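PDB 1YQE: hypothetical UPF0204 protein AF0625 from Archaeoglobus fulgidus, which probably hydrolyses D-aminoacyl-tRNAs to free tRNA and D-amino acids as a zinc-dependent deacylase, guarding the cell against the toxicity of such charged tRNAs. Local coordinates for residues Arg202-Phe212 with Leu270-Leu281; Phe89-Val97 with Ser108-Met117. All blocks are in the same frame, centred on the assembly; numbering follows the deposited sequence.

In the fold
From the N terminus, contact 2 closes first: strand 88-92 of the eight-stranded mixed sheet runs into an extended segment, and after a loop of ten residues the chain returns alongside it at 108-113 before entering helix 114-125. Contact 1 opens only later, from helix 201-209, bracketing strands 212-218 and 242-245 of the parallel sheet with helices 228-238 and 252-265 before closing at strand 268-271 and helix 272-278. The two closures follow in series, neither nested nor crossed. Their centres lie about 18 Å apart, yet the methyl CE of Met207 rests against the backbone carbonyl of Met117, and Lys118 binds carbonyls within 207-212, tying helix 114-125 to the end of helix 201-209 and the start of strand 212-218.

Contact 1. Residues Arg202-Phe212 with Leu270-Leu281; sequences RQTEIMLTTTF and LKSKKVKKDFRL
Glu205 and Lys276 carry the polar side of this contact. The ammonium NZ of Lys276 lies 2.7 Å from OE1 of Glu205, a salt bridge approached from above the carboxylate plane. On the opposite face of that plane Arg202 NE binds the same oxygen at 2.9 Å, while its NH2 takes OE2, so the guanidinium grips the carboxylate side-on. Two cations on one carboxylate would probably favour its ionised form, and its negative charge would screen them from each other. Lys276 reaches it through a bend at chi3 (63°), its aliphatic CG resting 3.8 Å from CG1 of Ile206.

Apolar groups fill the interior. The branched Val275 offers CG1 to both CD1 of Ile206 and CD1 of Phe212, and Ile244 packs against all three residues. Phe212 and Phe279 form a T-shaped pair: CE1 of Phe212 points into the face of Phe279, with centroids 5.0 Å apart and planes at 88°.

The two helices, 202-209 and 272-278, run nearly parallel at 16°, their axes 9.9 Å apart, and, sharing Ile244 through Ile206 and Val275, lie against the same face of the parallel sheet. Ser272, at the start of the second, sets its CB near Ile206 while its OG bonds to Glu247.

Backbone bonds join the segments where the helices end. Leu281 N donates to Thr209 O and Thr211 N to Phe279 O, both 2.9 Å, flanking a single bridge between Thr210 and Arg280. Threonine suits position 210: its OG1 donates back to Ile206 O and, accepting from Phe212 N, closes an ST turn that leads the chain from helix to strand. Leu281 lays CD2 against the carbonyl O of Thr210, 3.4 Å away, and packs on Leu122.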
# COMPACT_ATOMS: atom_id res chain seq x y z
N ARG A 202 13.01 8.93 -1.10
CA ARG A 202 13.68 8.25 -2.21
C ARG A 202 12.71 7.27 -2.88
O ARG A 202 12.55 7.28 -4.10
CB ARG A 202 14.92 7.48 -1.72
CG ARG A 202 15.99 8.34 -1.02
CD ARG A 202 16.70 9.29 -1.98
NE ARG A 202 15.88 10.45 -2.33
CZ ARG A 202 15.54 11.41 -1.48
NH1 ARG A 202 15.94 11.37 -0.22
NH2 ARG A 202 14.79 12.42 -1.89
N GLN A 203 12.07 6.43 -2.08
CA GLN A 203 11.12 5.44 -2.60
C GLN A 203 9.97 6.10 -3.36
O GLN A 203 9.49 5.56 -4.35
CB GLN A 203 10.58 4.57 -1.47
CG GLN A 203 11.65 3.71 -0.79
CD GLN A 203 12.22 4.36 0.45
OE1 GLN A 203 12.54 5.55 0.45
NE2 GLN A 203 12.37 3.57 1.51
N THR A 204 9.53 7.26 -2.89
CA THR A 204 8.44 7.98 -3.56
C THR A 204 8.88 8.40 -4.96
O THR A 204 8.13 8.27 -5.93
CB THR A 204 8.03 9.24 -2.75
OG1 THR A 204 7.45 8.83 -1.51
CG2 THR A 204 7.03 10.08 -3.52
N GLU A 205 10.11 8.91 -5.08
CA GLU A 205 10.63 9.35 -6.37
C GLU A 205 10.78 8.12 -7.29
O GLU A 205 10.51 8.19 -8.49
CB GLU A 205 11.99 10.03 -6.19
CG GLU A 205 11.96 11.15 -5.16
CD GLU A 205 13.34 11.70 -4.83
OE1 GLU A 205 14.30 10.90 -4.75
OE2 GLU A 205 13.46 12.93 -4.64
N ILE A 206 11.21 7.01 -6.70
CA ILE A 206 11.37 5.78 -7.47
C ILE A 206 10.01 5.29 -7.98
O ILE A 206 9.90 4.82 -9.12
CB ILE A 206 12.09 4.69 -6.62
CG1 ILE A 206 13.57 5.05 -6.48
CG2 ILE A 206 11.93 3.30 -7.28
CD1 ILE A 206 14.35 4.18 -5.49
N MET A 207 8.98 5.41 -7.15
CA MET A 207 7.63 4.98 -7.53
C MET A 207 7.07 5.83 -8.68
O MET A 207 6.37 5.33 -9.56
CB MET A 207 6.67 5.07 -6.34
CG MET A 207 6.84 3.97 -5.31
SD MET A 207 6.39 2.35 -6.01
CE MET A 207 4.62 2.38 -5.81
N LEU A 208 7.38 7.12 -8.66
CA LEU A 208 6.88 8.03 -9.67
C LEU A 208 7.65 8.11 -10.99
O LEU A 208 7.08 8.49 -12.02
CB LEU A 208 6.77 9.45 -9.09
CG LEU A 208 5.73 9.72 -8.00
CD1 LEU A 208 6.05 11.03 -7.29
CD2 LEU A 208 4.35 9.77 -8.63
N THR A 209 8.94 7.75 -10.97
CA THR A 209 9.75 7.88 -12.18
C THR A 209 10.55 6.70 -12.71
O THR A 209 11.23 6.84 -13.73
CB THR A 209 10.75 9.04 -12.02
OG1 THR A 209 11.74 8.68 -11.05
CG2 THR A 209 10.03 10.30 -11.55
N THR A 210 10.48 5.55 -12.06
CA THR A 210 11.24 4.39 -12.52
C THR A 210 10.36 3.17 -12.82
O THR A 210 9.14 3.23 -12.73
CB THR A 210 12.32 3.99 -11.50
OG1 THR A 210 11.70 3.44 -10.33
CG2 THR A 210 13.16 5.21 -11.09
N THR A 211 11.01 2.06 -13.18
CA THR A 211 10.30 0.83 -13.49
C THR A 211 10.25 -0.05 -12.24
O THR A 211 9.95 -1.24 -12.31
CB THR A 211 11.01 0.04 -14.61
OG1 THR A 211 12.37 -0.22 -14.22
CG2 THR A 211 11.01 0.86 -15.92
N PHE A 212 10.54 0.56 -11.09
CA PHE A 212 10.54 -0.16 -9.82
C PHE A 212 9.33 0.14 -8.96
O PHE A 212 8.81 1.26 -8.95
CB PHE A 212 11.79 0.18 -9.01
CG PHE A 212 12.88 -0.84 -9.10
CD1 PHE A 212 13.81 -0.79 -10.13
CD2 PHE A 212 12.99 -1.84 -8.14
CE1 PHE A 212 14.85 -1.72 -10.21
CE2 PHE A 212 14.02 -2.78 -8.20
CZ PHE A 212 14.95 -2.72 -9.24
N LEU A 270 20.58 -2.65 -4.26
CA LEU A 270 20.84 -1.48 -5.10
C LEU A 270 20.67 -0.16 -4.34
O LEU A 270 19.76 -0.02 -3.52
CB LEU A 270 19.88 -1.47 -6.30
CG LEU A 270 20.07 -2.51 -7.40
CD1 LEU A 270 18.95 -2.36 -8.43
CD2 LEU A 270 21.43 -2.34 -8.06
N LYS A 271 21.54 0.80 -4.62
CA LYS A 271 21.44 2.11 -3.97
C LYS A 271 20.35 2.90 -4.70
O LYS A 271 20.23 2.80 -5.92
CB LYS A 271 22.79 2.84 -4.04
CG LYS A 271 23.87 2.13 -3.21
CD LYS A 271 25.07 3.01 -2.90
CE LYS A 271 25.99 3.19 -4.10
NZ LYS A 271 27.25 3.89 -3.68
N SER A 272 19.57 3.68 -3.95
CA SER A 272 18.46 4.44 -4.53
C SER A 272 18.86 5.36 -5.68
O SER A 272 18.09 5.55 -6.62
CB SER A 272 17.76 5.27 -3.44
OG SER A 272 18.53 6.40 -3.07
N LYS A 273 20.06 5.94 -5.60
CA LYS A 273 20.53 6.83 -6.65
C LYS A 273 20.74 6.06 -7.95
O LYS A 273 20.43 6.56 -9.03
CB LYS A 273 21.83 7.52 -6.23
CG LYS A 273 22.40 8.46 -7.29
CD LYS A 273 23.69 9.11 -6.83
CE LYS A 273 24.22 10.06 -7.90
NZ LYS A 273 23.21 11.10 -8.24
N LYS A 274 21.26 4.84 -7.84
CA LYS A 274 21.50 4.02 -9.02
C LYS A 274 20.17 3.62 -9.66
O LYS A 274 20.05 3.59 -10.89
CB LYS A 274 22.30 2.77 -8.64
CG LYS A 274 22.66 1.88 -9.82
CD LYS A 274 23.71 0.84 -9.43
CE LYS A 274 24.07 -0.06 -10.60
NZ LYS A 274 22.91 -0.87 -11.07
N VAL A 275 19.17 3.31 -8.83
CA VAL A 275 17.85 2.93 -9.33
C VAL A 275 17.22 4.10 -10.09
O VAL A 275 16.72 3.92 -11.21
CB VAL A 275 16.91 2.53 -8.17
CG1 VAL A 275 15.50 2.28 -8.70
CG2 VAL A 275 17.44 1.29 -7.48
N LYS A 276 17.26 5.28 -9.50
CA LYS A 276 16.70 6.48 -10.12
C LYS A 276 17.37 6.80 -11.45
O LYS A 276 16.75 7.34 -12.36
CB LYS A 276 16.83 7.67 -9.18
CG LYS A 276 15.99 7.58 -7.92
CD LYS A 276 16.30 8.70 -6.94
CE LYS A 276 15.97 10.07 -7.51
NZ LYS A 276 16.30 11.16 -6.55
N LYS A 277 18.65 6.47 -11.56
CA LYS A 277 19.42 6.75 -12.76
C LYS A 277 19.33 5.70 -13.87
O LYS A 277 19.15 6.04 -15.03
CB LYS A 277 20.90 6.96 -12.39
CG LYS A 277 21.84 7.10 -13.57
CD LYS A 277 23.30 7.05 -13.10
CE LYS A 277 24.27 7.08 -14.27
NZ LYS A 277 24.17 8.34 -15.05
N ASP A 278 19.45 4.43 -13.51
CA ASP A 278 19.42 3.37 -14.51
C ASP A 278 18.06 2.74 -14.83
O ASP A 278 17.97 1.89 -15.72
CB ASP A 278 20.39 2.25 -14.13
CG ASP A 278 21.82 2.75 -13.95
OD1 ASP A 278 22.22 3.70 -14.66
OD2 ASP A 278 22.55 2.19 -13.10
N PHE A 279 17.01 3.15 -14.13
CA PHE A 279 15.69 2.56 -14.37
C PHE A 279 14.55 3.56 -14.62
O PHE A 279 13.42 3.32 -14.21
CB PHE A 279 15.32 1.66 -13.19
CG PHE A 279 16.26 0.51 -13.00
CD1 PHE A 279 15.97 -0.74 -13.54
CD2 PHE A 279 17.43 0.67 -12.27
CE1 PHE A 279 16.84 -1.82 -13.35
CE2 PHE A 279 18.31 -0.40 -12.08
CZ PHE A 279 18.01 -1.64 -12.62
N ARG A 280 14.85 4.67 -15.29
CA ARG A 280 13.83 5.68 -15.56
C ARG A 280 12.75 5.22 -16.52
O ARG A 280 12.96 4.32 -17.33
CB ARG A 280 14.46 6.96 -16.13
CG ARG A 280 15.50 7.62 -15.25
CD ARG A 280 15.80 9.03 -15.74
NE ARG A 280 16.11 9.05 -17.17
CZ ARG A 280 16.28 10.17 -17.88
NH1 ARG A 280 16.19 11.35 -17.30
NH2 ARG A 280 16.56 10.09 -19.18
N LEU A 281 11.62 5.86 -16.40
CA LEU A 281 10.53 5.58 -17.29
C LEU A 281 10.56 6.66 -18.38
O LEU A 281 11.12 7.72 -18.17
CB LEU A 281 9.16 5.93 -16.71
CG LEU A 281 8.61 5.10 -15.57
CD1 LEU A 281 7.35 5.72 -15.01
CD2 LEU A 281 8.34 3.67 -16.02

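Contact 2. Residues Phe89-Val97 with Ser108-Met117; sequences FTVHVSGNV and SLAKPSPQTM
The extended segment that prolongs strand 88-92 pairs here with the lead-in to helix 114-125, near the pyrophosphate site: the side chain of Ser94 lies about 8 Å from the bound anion. Two backbone hydrogen bonds flank a single bridge between Gly95 and Leu109, an antiparallel, non-hydrogen-bonded pair. Ala110 N donates to Ser94 O at 3.2 Å, and Asn96 N to Ser108 O at 2.8 Å, the latter nearly straight at 167°. Gly95 adopts a phi of 153°, a conformation open mainly to glycine, and CD2 of Leu109 packs 4.0 Å from its bare CA. Small Ala110 places its CB 3.5 Å from OG of Ser94, which hydrogen-bonds to Pro145 O.

Farther along, the pairing gives way to apolar contact. CG2 of Val93 meets both CB of Pro112, at 3.7 Å, and SD of Met117, at 3.6 Å, while CG1 lies by the proline. A bend at chi3 (70°) curls the thioether so that CE also touches CG1 of Val91, 3.7 Å away. Main-chain hydrogen bonds thus pair the Gly95-Leu109 end, whereas flexible, unbranched methionine moulds the first turn of the helix to two beta-branched valines.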
# COMPACT_ATOMS: atom_id res chain seq x y z
N PHE A 89 -1.84 12.32 -0.82
CA PHE A 89 -2.42 11.06 -1.27
C PHE A 89 -1.31 10.09 -0.88
O PHE A 89 -0.15 10.34 -1.22
CB PHE A 89 -2.57 11.05 -2.80
CG PHE A 89 -3.64 11.96 -3.32
CD1 PHE A 89 -4.98 11.73 -3.02
CD2 PHE A 89 -3.31 13.03 -4.14
CE1 PHE A 89 -5.98 12.55 -3.53
CE2 PHE A 89 -4.31 13.86 -4.67
CZ PHE A 89 -5.64 13.62 -4.36
N THR A 90 -1.61 9.02 -0.17
CA THR A 90 -0.55 8.10 0.20
C THR A 90 -0.84 6.64 -0.14
O THR A 90 -1.98 6.26 -0.40
CB THR A 90 -0.21 8.16 1.71
OG1 THR A 90 -1.27 7.56 2.46
CG2 THR A 90 -0.04 9.61 2.15
N VAL A 91 0.23 5.86 -0.16
CA VAL A 91 0.17 4.43 -0.41
C VAL A 91 1.15 3.76 0.53
O VAL A 91 2.26 4.26 0.75
CB VAL A 91 0.56 4.08 -1.87
CG1 VAL A 91 0.64 2.57 -2.04
CG2 VAL A 91 -0.46 4.65 -2.83
N HIS A 92 0.73 2.64 1.11
CA HIS A 92 1.60 1.87 2.00
C HIS A 92 0.96 0.52 2.26
O HIS A 92 -0.23 0.32 2.03
CB HIS A 92 1.81 2.59 3.34
CG HIS A 92 0.70 2.39 4.33
ND1 HIS A 92 -0.44 3.17 4.34
CD2 HIS A 92 0.56 1.51 5.34
CE1 HIS A 92 -1.23 2.78 5.33
NE2 HIS A 92 -0.65 1.77 5.95
N VAL A 93 1.78 -0.41 2.73
CA VAL A 93 1.30 -1.74 3.07
C VAL A 93 1.42 -1.84 4.59
O VAL A 93 2.39 -1.36 5.17
CB VAL A 93 2.15 -2.83 2.39
CG1 VAL A 93 1.69 -4.21 2.85
CG2 VAL A 93 2.02 -2.72 0.88
N SER A 94 0.42 -2.43 5.23
CA SER A 94 0.42 -2.56 6.68
C SER A 94 1.41 -3.63 7.15
O SER A 94 1.80 -4.53 6.39
CB SER A 94 -1.00 -2.87 7.17
OG SER A 94 -1.60 -3.91 6.42
N GLY A 95 1.82 -3.51 8.41
CA GLY A 95 2.77 -4.44 8.99
C GLY A 95 3.55 -3.76 10.10
O GLY A 95 3.69 -2.54 10.11
N ASN A 96 4.05 -4.55 11.05
CA ASN A 96 4.80 -4.00 12.18
C ASN A 96 6.19 -4.59 12.31
O ASN A 96 6.42 -5.75 11.96
CB ASN A 96 4.08 -4.28 13.50
CG ASN A 96 2.70 -3.69 13.57
OD1 ASN A 96 2.53 -2.49 13.43
ND2 ASN A 96 1.70 -4.54 13.79
N VAL A 97 7.11 -3.79 12.83
CA VAL A 97 8.44 -4.30 13.08
C VAL A 97 8.48 -4.54 14.60
O VAL A 97 7.82 -5.45 15.09
CB VAL A 97 9.56 -3.31 12.67
CG1 VAL A 97 10.93 -3.93 12.94
CG2 VAL A 97 9.44 -2.97 11.19
N SER A 108 5.14 -8.76 12.31
CA SER A 108 4.24 -9.44 11.39
C SER A 108 3.95 -8.48 10.24
O SER A 108 3.71 -7.30 10.46
CB SER A 108 2.95 -9.83 12.11
OG SER A 108 2.15 -10.66 11.30
N LEU A 109 3.98 -9.00 9.02
CA LEU A 109 3.76 -8.18 7.84
C LEU A 109 2.60 -8.67 6.98
O LEU A 109 2.38 -9.87 6.85
CB LEU A 109 5.03 -8.17 6.98
CG LEU A 109 6.34 -7.67 7.61
CD1 LEU A 109 7.51 -7.99 6.68
CD2 LEU A 109 6.24 -6.17 7.86
N ALA A 110 1.85 -7.73 6.40
CA ALA A 110 0.74 -8.10 5.53
C ALA A 110 1.32 -8.35 4.14
O ALA A 110 2.37 -7.81 3.78
CB ALA A 110 -0.28 -6.97 5.48
N LYS A 111 0.65 -9.19 3.36
CA LYS A 111 1.09 -9.49 2.01
C LYS A 111 0.89 -8.25 1.14
O LYS A 111 -0.22 -7.75 1.01
CB LYS A 111 0.27 -10.66 1.46
CG LYS A 111 0.54 -11.04 0.00
CD LYS A 111 1.86 -11.76 -0.17
CE LYS A 111 1.94 -12.42 -1.55
NZ LYS A 111 3.22 -13.14 -1.75
N PRO A 112 1.97 -7.72 0.53
CA PRO A 112 1.82 -6.53 -0.31
C PRO A 112 1.27 -6.85 -1.71
O PRO A 112 1.14 -8.02 -2.08
CB PRO A 112 3.23 -5.96 -0.37
CG PRO A 112 4.08 -7.19 -0.31
CD PRO A 112 3.39 -8.04 0.75
N SER A 113 0.95 -5.81 -2.47
CA SER A 113 0.45 -5.96 -3.83
C SER A 113 1.22 -4.92 -4.64
O SER A 113 0.66 -3.93 -5.10
CB SER A 113 -1.06 -5.68 -3.89
OG SER A 113 -1.61 -6.08 -5.13
N PRO A 114 2.53 -5.16 -4.83
CA PRO A 114 3.47 -4.29 -5.55
C PRO A 114 3.07 -3.81 -6.94
O PRO A 114 3.27 -2.64 -7.27
CB PRO A 114 4.75 -5.13 -5.59
CG PRO A 114 4.64 -5.97 -4.36
CD PRO A 114 3.20 -6.39 -4.39
N GLN A 115 2.52 -4.70 -7.75
CA GLN A 115 2.12 -4.32 -9.10
C GLN A 115 0.98 -3.32 -9.11
O GLN A 115 1.07 -2.27 -9.77
CB GLN A 115 1.73 -5.56 -9.91
CG GLN A 115 2.83 -6.62 -10.00
CD GLN A 115 4.14 -6.09 -10.56
OE1 GLN A 115 4.16 -5.31 -11.51
NE2 GLN A 115 5.25 -6.52 -9.97
N THR A 116 -0.09 -3.62 -8.38
CA THR A 116 -1.25 -2.74 -8.33
C THR A 116 -0.89 -1.41 -7.67
O THR A 116 -1.35 -0.36 -8.12
CB THR A 116 -2.41 -3.41 -7.57
OG1 THR A 116 -2.79 -4.60 -8.27
CG2 THR A 116 -3.60 -2.47 -7.50
N MET A 117 -0.08 -1.46 -6.62
CA MET A 117 0.33 -0.22 -5.97
C MET A 117 1.00 0.67 -7.02
O MET A 117 0.74 1.87 -7.08
CB MET A 117 1.32 -0.53 -4.86
CG MET A 117 0.73 -1.29 -3.70
SD MET A 117 2.03 -1.99 -2.68
CE MET A 117 2.71 -0.49 -1.93